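Local coordinates for lipoate-protein ligase, putative (Streptococcus pneumoniae, PDB 1VQZ) that is a putative lipoate-protein ligase that pairs a catalytic domain of the lipoyl protein ligase A/B type with a smaller C-terminal domain, at residues H158-L170 and V193-V206. Numbering follows the deposited sequence. Where two conformers were deposited one is given.
Sequences HGCLLFDVDLSVL and VTNIINELPKKITV. With EDO (1,2-ethanediol), chain R.
Leu162 O takes the shortest hydrogen bond between the segments, from Ile196 N at 2.8 Å, nearly straight at 169°. The CA of Asn195 adds a CA-H...O contact to the same oxygen. Ile197 N bonds to Phe163 O at 3.0 Å, in the carbonyl plane. The Asn195 amide grips the backbone of Val165 twice. Its ND2 donates to Val165 O on a lone pair, and its OD1 accepts from Val165 N at 2.9 Å, with that donor well above the amide carbonyl plane. These bonds tie the end of strand 154-162, in the large mixed sheet of the lipoyl protein ligase A/B catalytic domain, and the residues after it to the loop that leads into helix 206-220. The Phe163 side chain, with CG anti to its backbone N (chi1 -173°), reaches between this loop and the helix start. Val206 CA lies over one ring face in a CH-pi contact, 3.8 Å from the centroid. Ile204 O meets the ring edge in plane, 3.1 Å from Phe163 CZ. The Ile196 side chain crosses Phe163 at about a right angle, CB near CD2. Leu167 CD1 and Val193 CG2 meet tip to tip at 3.7 Å. Leu167 CG packs against Asn195 ND2.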
# COMPACT_ATOMS: atom_id res chain seq x y z
N HIS A 158 -6.36 2.27 -2.90
CA HIS A 158 -5.58 3.51 -2.97
C HIS A 158 -4.33 3.31 -3.79
O HIS A 158 -3.89 2.18 -4.06
CB HIS A 158 -5.32 4.14 -1.58
CG HIS A 158 -4.41 3.36 -0.68
ND1 HIS A 158 -3.92 3.87 0.51
CD2 HIS A 158 -3.91 2.10 -0.79
CE1 HIS A 158 -3.16 2.95 1.09
NE2 HIS A 158 -3.11 1.88 0.31
N GLY A 159 -3.79 4.41 -4.26
CA GLY A 159 -2.61 4.28 -5.10
C GLY A 159 -2.08 5.59 -5.58
O GLY A 159 -2.50 6.62 -5.09
N CYS A 160 -1.16 5.50 -6.55
CA CYS A 160 -0.33 6.62 -7.04
C CYS A 160 -0.54 6.82 -8.55
O CYS A 160 -0.49 5.86 -9.34
CB CYS A 160 1.17 6.27 -6.84
SG CYS A 160 1.60 6.03 -5.11
N LEU A 161 -0.76 8.05 -8.96
CA LEU A 161 -0.74 8.43 -10.37
C LEU A 161 0.57 9.18 -10.61
O LEU A 161 0.86 10.18 -9.94
CB LEU A 161 -1.93 9.34 -10.66
CG LEU A 161 -3.29 8.63 -10.66
CD1 LEU A 161 -4.41 9.56 -10.22
CD2 LEU A 161 -3.60 8.08 -12.05
N LEU A 162 1.39 8.67 -11.53
CA LEU A 162 2.71 9.25 -11.82
C LEU A 162 2.50 10.38 -12.80
O LEU A 162 2.26 10.15 -13.97
CB LEU A 162 3.69 8.23 -12.41
CG LEU A 162 3.86 6.91 -11.65
CD1 LEU A 162 4.85 5.96 -12.38
CD2 LEU A 162 4.29 7.16 -10.23
N PHE A 163 2.56 11.61 -12.28
CA PHE A 163 2.38 12.76 -13.09
C PHE A 163 3.72 13.30 -13.58
O PHE A 163 3.89 13.48 -14.79
CB PHE A 163 1.49 13.80 -12.42
CG PHE A 163 1.15 14.94 -13.34
CD1 PHE A 163 1.99 16.04 -13.42
CD2 PHE A 163 0.03 14.87 -14.14
CE1 PHE A 163 1.70 17.05 -14.34
CE2 PHE A 163 -0.27 15.85 -15.04
CZ PHE A 163 0.57 16.94 -15.15
N ASP A 164 4.66 13.55 -12.68
CA ASP A 164 6.03 13.92 -13.08
C ASP A 164 7.02 13.58 -11.97
O ASP A 164 7.83 14.41 -11.55
CB ASP A 164 6.12 15.41 -13.46
CG ASP A 164 7.43 15.78 -14.20
OD1 ASP A 164 8.21 14.90 -14.66
OD2 ASP A 164 7.64 17.02 -14.41
N VAL A 165 6.92 12.36 -11.49
CA VAL A 165 7.73 11.90 -10.40
C VAL A 165 9.17 11.75 -10.89
O VAL A 165 9.42 11.34 -12.04
CB VAL A 165 7.17 10.55 -9.87
CG1 VAL A 165 7.97 10.06 -8.63
CG2 VAL A 165 5.69 10.71 -9.54
N ASP A 166 10.13 12.05 -10.02
CA ASP A 166 11.53 11.69 -10.30
C ASP A 166 11.68 10.19 -10.09
O ASP A 166 11.69 9.70 -8.96
CB ASP A 166 12.45 12.52 -9.43
CG ASP A 166 13.92 12.35 -9.77
OD1 ASP A 166 14.29 11.47 -10.59
OD2 ASP A 166 14.70 13.10 -9.16
N LEU A 167 11.77 9.44 -11.19
CA LEU A 167 11.81 7.98 -11.14
C LEU A 167 13.21 7.46 -10.78
O LEU A 167 13.39 6.25 -10.70
CB LEU A 167 11.38 7.38 -12.48
CG LEU A 167 10.01 7.79 -13.03
CD1 LEU A 167 9.79 7.21 -14.47
CD2 LEU A 167 8.90 7.42 -12.09
N SER A 168 14.20 8.35 -10.59
CA SER A 168 15.57 7.94 -10.29
C SER A 168 15.89 7.81 -8.80
O SER A 168 16.94 7.29 -8.43
CB SER A 168 16.57 8.91 -10.94
OG SER A 168 16.65 10.12 -10.19
N VAL A 169 15.00 8.29 -7.94
CA VAL A 169 15.31 8.39 -6.52
C VAL A 169 15.21 7.04 -5.80
O VAL A 169 16.10 6.69 -5.04
CB VAL A 169 14.42 9.47 -5.82
CG1 VAL A 169 14.75 9.62 -4.33
CG2 VAL A 169 14.52 10.78 -6.53
N LEU A 170 14.14 6.29 -6.05
CA LEU A 170 13.88 5.05 -5.30
C LEU A 170 15.10 4.14 -5.19
O LEU A 170 15.39 3.61 -4.11
CB LEU A 170 12.72 4.24 -5.94
CG LEU A 170 12.27 2.99 -5.16
CD1 LEU A 170 11.66 3.37 -3.79
CD2 LEU A 170 11.31 2.21 -6.02
N VAL A 193 7.17 1.83 -17.08
CA VAL A 193 6.38 2.97 -16.56
C VAL A 193 6.57 4.31 -17.30
O VAL A 193 7.61 4.55 -17.93
CB VAL A 193 6.63 3.23 -15.07
CG1 VAL A 193 6.65 1.90 -14.29
CG2 VAL A 193 7.95 3.97 -14.84
N THR A 194 5.57 5.18 -17.22
CA THR A 194 5.69 6.55 -17.71
C THR A 194 4.98 7.55 -16.78
O THR A 194 4.11 7.18 -15.99
CB THR A 194 5.08 6.68 -19.10
OG1 THR A 194 5.23 8.03 -19.57
CG2 THR A 194 3.56 6.27 -19.05
N ASN A 195 5.40 8.82 -16.89
CA ASN A 195 4.77 9.93 -16.24
C ASN A 195 3.77 10.56 -17.20
O ASN A 195 4.01 10.68 -18.42
CB ASN A 195 5.84 10.96 -15.80
CG ASN A 195 6.45 10.63 -14.45
OD1 ASN A 195 5.75 10.60 -13.46
ND2 ASN A 195 7.76 10.41 -14.41
N ILE A 196 2.61 10.92 -16.67
CA ILE A 196 1.57 11.56 -17.47
C ILE A 196 2.12 12.75 -18.24
O ILE A 196 1.86 12.87 -19.45
CB ILE A 196 0.32 11.94 -16.59
CG1 ILE A 196 -0.35 10.66 -16.06
CG2 ILE A 196 -0.69 12.79 -17.43
CD1 ILE A 196 -1.22 10.81 -14.86
N ILE A 197 2.92 13.60 -17.58
CA ILE A 197 3.37 14.86 -18.21
C ILE A 197 4.08 14.62 -19.57
O ILE A 197 4.00 15.42 -20.50
CB ILE A 197 4.29 15.69 -17.25
CG1 ILE A 197 4.30 17.17 -17.64
CG2 ILE A 197 5.72 15.13 -17.24
CD1 ILE A 197 5.03 18.05 -16.66
N ASN A 198 4.73 13.48 -19.69
CA ASN A 198 5.43 13.11 -20.89
C ASN A 198 4.53 12.65 -22.00
O ASN A 198 4.96 12.55 -23.11
CB ASN A 198 6.44 12.02 -20.56
CG ASN A 198 7.54 12.52 -19.63
OD1 ASN A 198 7.94 13.71 -19.71
ND2 ASN A 198 8.06 11.64 -18.77
N GLU A 199 3.28 12.34 -21.69
CA GLU A 199 2.36 11.83 -22.69
C GLU A 199 1.38 12.94 -23.16
O GLU A 199 0.75 12.82 -24.21
CB GLU A 199 1.60 10.65 -22.09
CG GLU A 199 2.47 9.55 -21.54
CD GLU A 199 3.33 8.87 -22.58
OE1 GLU A 199 3.11 9.11 -23.79
OE2 GLU A 199 4.22 8.08 -22.18
N LEU A 200 1.25 13.98 -22.33
CA LEU A 200 0.38 15.11 -22.63
C LEU A 200 0.90 15.94 -23.79
O LEU A 200 2.01 16.45 -23.73
CB LEU A 200 0.26 16.03 -21.42
CG LEU A 200 -0.49 15.50 -20.21
CD1 LEU A 200 -0.25 16.44 -19.03
CD2 LEU A 200 -1.97 15.41 -20.51
N PRO A 201 0.08 16.13 -24.84
CA PRO A 201 0.41 17.10 -25.88
C PRO A 201 0.59 18.57 -25.38
O PRO A 201 1.44 19.29 -25.90
CB PRO A 201 -0.77 17.00 -26.86
CG PRO A 201 -1.55 15.80 -26.47
CD PRO A 201 -1.22 15.45 -25.09
N LYS A 202 -0.21 18.99 -24.41
CA LYS A 202 -0.04 20.30 -23.76
C LYS A 202 0.27 20.14 -22.25
O LYS A 202 -0.36 19.34 -21.54
CB LYS A 202 -1.28 21.16 -23.95
N LYS A 203 1.23 20.93 -21.77
CA LYS A 203 1.69 20.83 -20.41
C LYS A 203 0.71 21.47 -19.44
O LYS A 203 0.28 22.57 -19.64
CB LYS A 203 3.07 21.48 -20.24
N ILE A 204 0.41 20.76 -18.37
CA ILE A 204 -0.28 21.30 -17.22
C ILE A 204 0.37 20.77 -15.97
O ILE A 204 1.18 19.84 -16.03
CB ILE A 204 -1.76 20.93 -17.21
CG1 ILE A 204 -1.93 19.40 -17.16
CG2 ILE A 204 -2.45 21.55 -18.45
CD1 ILE A 204 -3.40 18.96 -16.99
N THR A 205 0.01 21.39 -14.83
CA THR A 205 0.50 20.99 -13.54
C THR A 205 -0.30 19.85 -12.96
O THR A 205 -1.42 19.55 -13.36
CB THR A 205 0.46 22.11 -12.49
OG1 THR A 205 -0.90 22.49 -12.29
CG2 THR A 205 1.28 23.28 -12.90
N VAL A 206 0.35 19.16 -12.04
CA VAL A 206 -0.27 18.11 -11.28
C VAL A 206 -1.51 18.61 -10.54
O VAL A 206 -2.50 17.88 -10.46
CB VAL A 206 0.76 17.48 -10.31
CG1 VAL A 206 1.25 18.48 -9.23
CG2 VAL A 206 0.19 16.18 -9.71
C1 EDO R . 7.06 9.38 -24.89
O1 EDO R . 6.97 9.08 -23.49
C2 EDO R . 5.69 9.34 -25.57
O2 EDO R . 5.12 8.02 -25.58